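PDB 4QIT: nitronate monooxygenase family protein from Pseudomonas aeruginosa, which oxidises alkyl nitronates, probably propionate 3-nitronate above all in the cell, with molecular oxygen and an FMN cofactor held in a TIM barrel. Local coordinates for residues R90-Y95 with P300-Y305; T275-G280 with M290-A295; Q19-A24 with T350-L355. The protein carries 1 engineered substitution. All coordinates share one frame; numbering follows the deposited sequence.

Interaction 1 of 3, residues R90-Y95 with P300-Y305; sequences RAWLDY and PPLPDY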
# COMPACT_ATOMS: atom_id res chain seq x y z
N ARG A 90 -21.19 24.72 -10.47
CA ARG A 90 -20.97 25.83 -11.38
C ARG A 90 -19.54 26.34 -11.27
O ARG A 90 -18.89 26.60 -12.28
CB ARG A 90 -21.97 26.96 -11.08
CG ARG A 90 -21.94 28.12 -12.06
CD ARG A 90 -23.12 29.04 -11.80
NE ARG A 90 -23.03 30.32 -12.50
CZ ARG A 90 -24.04 31.18 -12.59
NH1 ARG A 90 -25.20 30.90 -12.03
NH2 ARG A 90 -23.87 32.32 -13.26
N ALA A 91 -19.05 26.47 -10.04
CA ALA A 91 -17.68 26.92 -9.81
C ALA A 91 -16.65 25.93 -10.37
O ALA A 91 -15.60 26.33 -10.88
CB ALA A 91 -17.44 27.16 -8.31
N TRP A 92 -16.96 24.63 -10.27
CA TRP A 92 -16.07 23.60 -10.79
C TRP A 92 -15.99 23.69 -12.31
O TRP A 92 -14.90 23.67 -12.89
CB TRP A 92 -16.53 22.22 -10.34
CG TRP A 92 -15.54 21.15 -10.67
CD1 TRP A 92 -15.62 20.20 -11.65
CD2 TRP A 92 -14.29 20.93 -10.02
NE1 TRP A 92 -14.50 19.41 -11.65
CE2 TRP A 92 -13.66 19.84 -10.65
CE3 TRP A 92 -13.63 21.57 -8.95
CZ2 TRP A 92 -12.41 19.36 -10.26
CZ3 TRP A 92 -12.39 21.09 -8.56
CH2 TRP A 92 -11.79 20.00 -9.22
N LEU A 93 -17.15 23.78 -12.96
CA LEU A 93 -17.21 23.95 -14.41
C LEU A 93 -16.47 25.21 -14.87
O LEU A 93 -15.72 25.16 -15.84
CB LEU A 93 -18.67 23.98 -14.87
CG LEU A 93 -19.40 22.65 -14.72
CD1 LEU A 93 -20.91 22.83 -14.86
CD2 LEU A 93 -18.88 21.66 -15.75
N ASP A 94 -16.65 26.32 -14.16
CA ASP A 94 -15.95 27.55 -14.52
C ASP A 94 -14.43 27.36 -14.46
O ASP A 94 -13.69 27.86 -15.32
CB ASP A 94 -16.35 28.70 -13.59
CG ASP A 94 -17.77 29.20 -13.85
OD1 ASP A 94 -18.38 28.80 -14.86
OD2 ASP A 94 -18.25 30.01 -13.03
N TYR A 95 -13.98 26.63 -13.45
CA TYR A 95 -12.57 26.29 -13.29
C TYR A 95 -12.04 25.46 -14.46
O TYR A 95 -10.90 25.65 -14.90
CB TYR A 95 -12.34 25.56 -11.96
CG TYR A 95 -10.88 25.21 -11.73
CD1 TYR A 95 -9.96 26.19 -11.37
CD2 TYR A 95 -10.43 23.90 -11.85
CE1 TYR A 95 -8.63 25.87 -11.16
CE2 TYR A 95 -9.10 23.58 -11.64
CZ TYR A 95 -8.21 24.57 -11.29
OH TYR A 95 -6.89 24.25 -11.08
N PRO A 300 -11.32 25.45 -6.79
CA PRO A 300 -12.52 25.58 -5.96
C PRO A 300 -12.89 24.25 -5.32
O PRO A 300 -12.35 23.22 -5.72
CB PRO A 300 -13.59 26.01 -6.98
CG PRO A 300 -13.13 25.42 -8.27
CD PRO A 300 -11.63 25.42 -8.23
N PRO A 301 -13.78 24.27 -4.32
CA PRO A 301 -14.16 23.03 -3.64
C PRO A 301 -14.73 21.99 -4.61
O PRO A 301 -15.47 22.31 -5.54
CB PRO A 301 -15.24 23.48 -2.65
CG PRO A 301 -14.91 24.90 -2.37
CD PRO A 301 -14.40 25.45 -3.68
N LEU A 302 -14.37 20.73 -4.37
CA LEU A 302 -14.82 19.64 -5.23
C LEU A 302 -16.30 19.36 -5.03
O LEU A 302 -16.75 19.21 -3.89
CB LEU A 302 -14.04 18.38 -4.86
CG LEU A 302 -13.92 17.24 -5.85
CD1 LEU A 302 -13.28 17.72 -7.13
CD2 LEU A 302 -13.11 16.11 -5.23
N PRO A 303 -17.07 19.27 -6.13
CA PRO A 303 -18.45 18.76 -6.01
C PRO A 303 -18.48 17.30 -5.52
O PRO A 303 -17.43 16.66 -5.40
CB PRO A 303 -18.98 18.85 -7.46
CG PRO A 303 -18.11 19.89 -8.12
CD PRO A 303 -16.76 19.72 -7.50
N ASP A 304 -19.67 16.79 -5.25
CA ASP A 304 -19.82 15.44 -4.74
C ASP A 304 -19.62 14.42 -5.87
O ASP A 304 -19.75 14.73 -7.05
CB ASP A 304 -21.21 15.30 -4.14
CG ASP A 304 -21.31 14.22 -3.09
OD1 ASP A 304 -20.27 13.62 -2.71
OD2 ASP A 304 -22.45 13.96 -2.63
N TYR A 305 -19.27 13.20 -5.49
CA TYR A 305 -19.36 12.07 -6.40
C TYR A 305 -20.85 11.75 -6.61
O TYR A 305 -21.62 11.77 -5.66
CB TYR A 305 -18.64 10.88 -5.75
CG TYR A 305 -18.70 9.60 -6.54
CD1 TYR A 305 -17.76 9.32 -7.53
CD2 TYR A 305 -19.68 8.65 -6.28
CE1 TYR A 305 -17.80 8.13 -8.26
CE2 TYR A 305 -19.75 7.47 -7.00
CZ TYR A 305 -18.81 7.21 -7.98
OH TYR A 305 -18.88 6.02 -8.68
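The indole of W92 is the main bump that helix 86-101 presents to the proline-rich loop 300-305. CD1 of L302 rests on one face of the indole, 3.7 Å from the centroid of the six-membered ring and 23° off its normal, a CH-pi contact nearer the rim than the middle. The ring of P303 meets the root of the same side chain at about a right angle, with its CG 3.6 Å from W92 CB. At the edge, nearly in the indole plane, the carbonyl O of P300 lies 3.6 Å from CZ3 of W92. With CG anti to the backbone N (chi1 -171°), the indole lies flat against the loop, L302 and P303 on the same face. P300 is the reciprocal bump: it sits between A91 and Y95, one helical turn apart, its CB 4.2 Å from A91 CB while its CD lies over a face of the tyrosine ring, 3.9 Å from the centroid. The fit is mostly apolar, with ring faces meeting aliphatic carbons. The loop passes from helix 86-101 to helix 307-320, where V308 touches L302 and P303, and D304 pairs with R80 in a salt bridge.

Interaction 2 of 3, residues T275-G280 with M290-A295; sequences TVTMSG and MFFDAA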
# COMPACT_ATOMS: atom_id res chain seq x y z
N THR A 275 -6.17 9.75 -7.60
CA THR A 275 -6.73 11.06 -7.88
C THR A 275 -8.18 11.12 -7.42
O THR A 275 -8.91 10.14 -7.50
CB THR A 275 -6.66 11.40 -9.39
OG1 THR A 275 -7.25 12.69 -9.62
CG2 THR A 275 -7.39 10.34 -10.25
N VAL A 276 -8.58 12.29 -6.91
CA VAL A 276 -9.99 12.54 -6.64
C VAL A 276 -10.60 13.49 -7.67
O VAL A 276 -11.81 13.68 -7.69
CB VAL A 276 -10.23 13.14 -5.24
CG1 VAL A 276 -9.71 12.21 -4.17
CG2 VAL A 276 -9.63 14.55 -5.13
N THR A 277 -9.77 14.08 -8.53
CA THR A 277 -10.26 15.11 -9.45
C THR A 277 -10.91 14.56 -10.72
O THR A 277 -11.63 15.27 -11.42
CB THR A 277 -9.16 16.13 -9.80
OG1 THR A 277 -7.97 15.44 -10.20
CG2 THR A 277 -8.85 17.01 -8.59
N MET A 278 -10.66 13.29 -11.01
CA MET A 278 -11.30 12.62 -12.14
C MET A 278 -12.80 12.38 -11.89
O MET A 278 -13.63 12.69 -12.74
CB MET A 278 -10.60 11.28 -12.43
CG MET A 278 -11.14 10.52 -13.64
SD MET A 278 -10.39 10.98 -15.21
CE MET A 278 -8.72 10.37 -14.95
N SER A 279 -13.14 11.85 -10.73
CA SER A 279 -14.51 11.38 -10.52
C SER A 279 -15.17 11.94 -9.28
O SER A 279 -16.38 11.82 -9.12
CB SER A 279 -14.52 9.86 -10.42
OG SER A 279 -13.95 9.47 -9.17
N GLY A 280 -14.37 12.52 -8.38
CA GLY A 280 -14.86 12.98 -7.10
C GLY A 280 -14.65 11.97 -5.98
O GLY A 280 -14.95 12.25 -4.82
N MET A 290 -5.93 14.94 -16.05
CA MET A 290 -7.00 14.93 -15.05
C MET A 290 -6.52 14.66 -13.63
O MET A 290 -7.32 14.70 -12.70
CB MET A 290 -8.09 13.92 -15.42
CG MET A 290 -9.03 14.39 -16.51
SD MET A 290 -9.71 16.04 -16.19
CE MET A 290 -10.40 15.87 -14.53
N PHE A 291 -5.22 14.40 -13.45
CA PHE A 291 -4.67 14.11 -12.13
C PHE A 291 -3.98 15.35 -11.58
O PHE A 291 -2.77 15.51 -11.72
CB PHE A 291 -3.63 12.98 -12.20
CG PHE A 291 -4.20 11.59 -12.40
CD1 PHE A 291 -4.95 11.28 -13.53
CD2 PHE A 291 -3.89 10.58 -11.50
CE1 PHE A 291 -5.42 9.99 -13.73
CE2 PHE A 291 -4.36 9.29 -11.70
CZ PHE A 291 -5.13 8.99 -12.81
N PHE A 292 -4.75 16.23 -10.95
CA PHE A 292 -4.14 17.41 -10.35
C PHE A 292 -4.45 17.54 -8.86
O PHE A 292 -5.22 16.76 -8.30
CB PHE A 292 -4.50 18.68 -11.12
CG PHE A 292 -5.97 18.93 -11.27
CD1 PHE A 292 -6.67 18.40 -12.35
CD2 PHE A 292 -6.65 19.71 -10.34
CE1 PHE A 292 -8.03 18.63 -12.49
CE2 PHE A 292 -8.00 19.95 -10.48
CZ PHE A 292 -8.70 19.41 -11.55
N ASP A 293 -3.82 18.53 -8.22
CA ASP A 293 -3.97 18.72 -6.79
C ASP A 293 -5.24 19.52 -6.49
O ASP A 293 -5.33 20.70 -6.82
CB ASP A 293 -2.75 19.45 -6.22
CG ASP A 293 -2.70 19.42 -4.71
OD1 ASP A 293 -3.70 19.04 -4.07
OD2 ASP A 293 -1.64 19.77 -4.15
N ALA A 294 -6.21 18.87 -5.85
CA ALA A 294 -7.47 19.52 -5.50
C ALA A 294 -7.28 20.58 -4.42
O ALA A 294 -8.16 21.40 -4.19
CB ALA A 294 -8.48 18.49 -5.05
N ALA A 295 -6.13 20.53 -3.74
CA ALA A 295 -5.86 21.44 -2.64
C ALA A 295 -4.98 22.62 -3.06
O ALA A 295 -4.66 23.48 -2.25
CB ALA A 295 -5.21 20.70 -1.48
O HOH W 1 -5.02 14.17 -8.68
O HOH W 2 -6.43 14.22 -6.56
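M290 accepts from T277 through its backbone: the threonine hydroxyl donates to M290 O over 2.7 Å (OG1 to O), with the donor tilted 20° from the carbonyl plane. OG1 sits between the backbone N and carbonyl carbon of T277 (chi1 49°), which turns it to the second segment. The M290 side chain is met crosswise by the bent chain of M278, whose CE lies 3.6 Å from M290 CB. F291 lays one ring face against T275, with CG2 of the threonine 3.6 Å from the centroid and 15° off the normal, while M278 CE approaches the same ring obliquely. In sequence the two segments lie either side of strand 283-285, the middle strand of a small antiparallel sheet, and T275 ends its neighbour 273-275 in an ST turn, OG1 accepting from the backbone N of T277. The F292 ring takes T277 CG2 over one face, 3.9 Å from the centroid, and also touches W92 and Y95 of helix 86-101. F292 O accepts from a water 2.6 Å away that also bonds T275 OG1, bridging the segments. Beyond D293, whose carboxylate closes an Asx turn onto A295 N, A294 CB lies 4.1 Å from V276 CG2.

Interaction 3 of 3, residues Q19-A24 with T350-L355; sequences QPIIQA and TLVEEL. With FMN (flavin mononucleotide), chain C.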
# COMPACT_ATOMS: atom_id res chain seq x y z
N GLN A 19 -12.42 -22.48 -10.44
CA GLN A 19 -11.17 -21.80 -10.08
C GLN A 19 -11.45 -20.59 -9.21
O GLN A 19 -12.40 -19.86 -9.46
CB GLN A 19 -10.41 -21.35 -11.33
CG GLN A 19 -10.07 -22.47 -12.29
CD GLN A 19 -9.19 -23.52 -11.66
OE1 GLN A 19 -8.47 -23.26 -10.68
NE2 GLN A 19 -9.21 -24.73 -12.22
N PRO A 20 -10.61 -20.35 -8.20
CA PRO A 20 -10.87 -19.26 -7.25
C PRO A 20 -10.36 -17.91 -7.76
O PRO A 20 -9.61 -17.22 -7.06
CB PRO A 20 -10.07 -19.69 -6.02
CG PRO A 20 -8.88 -20.40 -6.60
CD PRO A 20 -9.42 -21.14 -7.81
N ILE A 21 -10.79 -17.55 -8.96
CA ILE A 21 -10.28 -16.34 -9.62
C ILE A 21 -11.47 -15.58 -10.17
O ILE A 21 -12.22 -16.10 -11.00
CB ILE A 21 -9.32 -16.69 -10.78
CG1 ILE A 21 -8.14 -17.52 -10.25
CG2 ILE A 21 -8.82 -15.42 -11.45
CD1 ILE A 21 -7.29 -18.12 -11.35
N ILE A 22 -11.65 -14.36 -9.68
CA ILE A 22 -12.70 -13.48 -10.17
C ILE A 22 -12.07 -12.43 -11.07
O ILE A 22 -11.11 -11.76 -10.66
CB ILE A 22 -13.40 -12.74 -9.00
CG1 ILE A 22 -13.92 -13.73 -7.95
CG2 ILE A 22 -14.52 -11.84 -9.52
CD1 ILE A 22 -14.60 -13.05 -6.76
N GLN A 23 -12.56 -12.30 -12.30
CA GLN A 23 -12.17 -11.17 -13.14
C GLN A 23 -12.99 -9.98 -12.67
O GLN A 23 -14.21 -10.04 -12.67
CB GLN A 23 -12.38 -11.47 -14.63
CG GLN A 23 -12.61 -10.24 -15.51
CD GLN A 23 -14.08 -10.02 -15.83
OE1 GLN A 23 -14.79 -10.96 -16.20
NE2 GLN A 23 -14.55 -8.78 -15.67
N ALA A 24 -12.32 -8.92 -12.24
CA ALA A 24 -13.01 -7.82 -11.57
C ALA A 24 -14.02 -7.12 -12.46
O ALA A 24 -13.77 -6.88 -13.64
CB ALA A 24 -12.00 -6.80 -11.03
N THR A 350 -3.67 -19.72 -18.00
CA THR A 350 -2.29 -19.43 -17.63
C THR A 350 -2.15 -19.17 -16.14
O THR A 350 -1.22 -19.66 -15.49
CB THR A 350 -1.75 -18.24 -18.45
OG1 THR A 350 -1.78 -18.57 -19.85
CG2 THR A 350 -0.32 -17.93 -18.05
N LEU A 351 -3.07 -18.39 -15.58
CA LEU A 351 -3.10 -18.14 -14.15
C LEU A 351 -3.25 -19.42 -13.34
O LEU A 351 -2.62 -19.58 -12.30
CB LEU A 351 -4.21 -17.16 -13.80
CG LEU A 351 -4.01 -15.74 -14.34
CD1 LEU A 351 -5.28 -14.95 -14.13
CD2 LEU A 351 -2.83 -15.04 -13.66
N VAL A 352 -4.09 -20.34 -13.82
CA VAL A 352 -4.27 -21.62 -13.13
C VAL A 352 -3.00 -22.46 -13.18
O VAL A 352 -2.62 -23.08 -12.17
CB VAL A 352 -5.46 -22.41 -13.72
CG1 VAL A 352 -5.51 -23.82 -13.13
CG2 VAL A 352 -6.76 -21.65 -13.45
N GLU A 353 -2.32 -22.48 -14.32
CA GLU A 353 -1.06 -23.21 -14.44
C GLU A 353 -0.03 -22.62 -13.48
O GLU A 353 0.70 -23.36 -12.80
CB GLU A 353 -0.53 -23.15 -15.88
CG GLU A 353 0.74 -23.96 -16.10
CD GLU A 353 1.42 -23.67 -17.42
OE1 GLU A 353 0.78 -23.03 -18.29
OE2 GLU A 353 2.59 -24.07 -17.59
N GLU A 354 0.02 -21.29 -13.40
CA GLU A 354 0.95 -20.62 -12.51
C GLU A 354 0.60 -20.87 -11.04
O GLU A 354 1.48 -21.00 -10.20
CB GLU A 354 1.01 -19.11 -12.83
CG GLU A 354 1.63 -18.79 -14.18
CD GLU A 354 1.48 -17.34 -14.63
OE1 GLU A 354 0.70 -16.56 -14.02
OE2 GLU A 354 2.14 -16.98 -15.63
N LEU A 355 -0.70 -20.96 -10.74
CA LEU A 355 -1.17 -21.23 -9.38
C LEU A 355 -0.78 -22.63 -8.90
O LEU A 355 -0.42 -22.83 -7.74
CB LEU A 355 -2.69 -21.05 -9.31
CG LEU A 355 -3.46 -21.59 -8.10
CD1 LEU A 355 -2.93 -21.00 -6.79
CD2 LEU A 355 -4.96 -21.32 -8.24
N1 FMN C . -14.62 -2.21 -8.77
C2 FMN C . -16.00 -2.10 -8.68
O2 FMN C . -16.56 -2.46 -7.65
N3 FMN C . -16.76 -1.63 -9.73
C4 FMN C . -16.12 -1.23 -10.88
O4 FMN C . -16.74 -0.78 -11.84
C4A FMN C . -14.74 -1.32 -10.97
N5 FMN C . -14.13 -0.91 -12.13
C5A FMN C . -12.77 -1.00 -12.27
C6 FMN C . -12.20 -0.58 -13.47
C7 FMN C . -10.84 -0.67 -13.67
C7M FMN C . -10.31 -0.22 -15.00
C8 FMN C . -10.02 -1.16 -12.65
C8M FMN C . -8.54 -1.24 -12.85
C9 FMN C . -10.60 -1.57 -11.44
C9A FMN C . -11.98 -1.50 -11.24
N10 FMN C . -12.59 -1.91 -10.06
C10 FMN C . -13.97 -1.81 -9.92
C1' FMN C . -11.75 -2.43 -8.91
C2' FMN C . -11.61 -3.94 -8.91
O2' FMN C . -12.81 -4.52 -8.45
C3' FMN C . -10.49 -4.38 -7.97
O3' FMN C . -10.56 -3.73 -6.72
C4' FMN C . -9.18 -4.01 -8.62
O4' FMN C . -9.28 -4.18 -10.02
C5' FMN C . -8.10 -4.94 -8.10
O5' FMN C . -6.90 -4.30 -8.41
P FMN C . -5.99 -4.80 -9.62
O1P FMN C . -6.29 -6.24 -9.92
O2P FMN C . -4.57 -4.56 -9.20
O3P FMN C . -6.38 -3.94 -10.78
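The start of strand 21-23 and the residues leading into it run past the last turns of helix 344-355, with the CA atoms of Q19 and V352 7.5 Å apart and those of I21 and L351 somewhat farther. P20 sits at the centre of an inverse gamma turn just before the strand; Q19 and I21, on either side of it in sequence, both reach V352. Q19 lays its chain across V352 at about a right angle: its CG, CD and OE1 all lie near one methyl, V352 CG2, with CD at 3.6 Å. The bend at chi2 (-61°) folds the amide back over the valine, so that NE2 reaches the other methyl, CG1. I21 sends its terminal CD1 obliquely between two helix residues, 4.1 Å from L351 CB and equally far from V352 CG2. P20 adds a looser touch, its CG 4.3 Å from CD2 of L355. The contact is van der Waals packing, with Q19 offering its CG and the atoms of its amide to the valine methyls. At the other end of the strand the chain enters the cofactor site, where A24 CB lies 3.5 Å from O2' of the FMN ribityl chain. Just before it, Q23 NE2 donates to A24 O over 2.9 Å, approaching from above the carbonyl plane. Strand 21-23 is the first of the eight parallel strands of the TIM barrel, bonded through its backbone to V242 and M244 of the last strand on one flank, while I21 pairs with L44 beside the second strand on the other. From the same helix L351 also packs on M244 of strand 241-244, and L355 on I231 and L235 of helix 228-236; I21 also touches I231.

In the fold
Along the chain the three contacts are nested: interaction 2 lies inside the loop closed by interaction 1, and both lie inside the much longer one closed by interaction 3. Interactions 1 and 2 adjoin, their centres about 11 Å apart, also through Y305 with S279 and L302 with V276; 275-280, 290-295 and 300-305 belong to the stretch from strand 273-275 to helix 307-320, against which helix 86-101 packs. Interaction 3 lies on the opposite side of the chain's centre, its own centre about 42 Å from that of interaction 1, and brings the first barrel strand to the C-terminal helix. The flavin and nitroethane are bound between these two regions, the side chain of M278 about 7 Å from nitroethane.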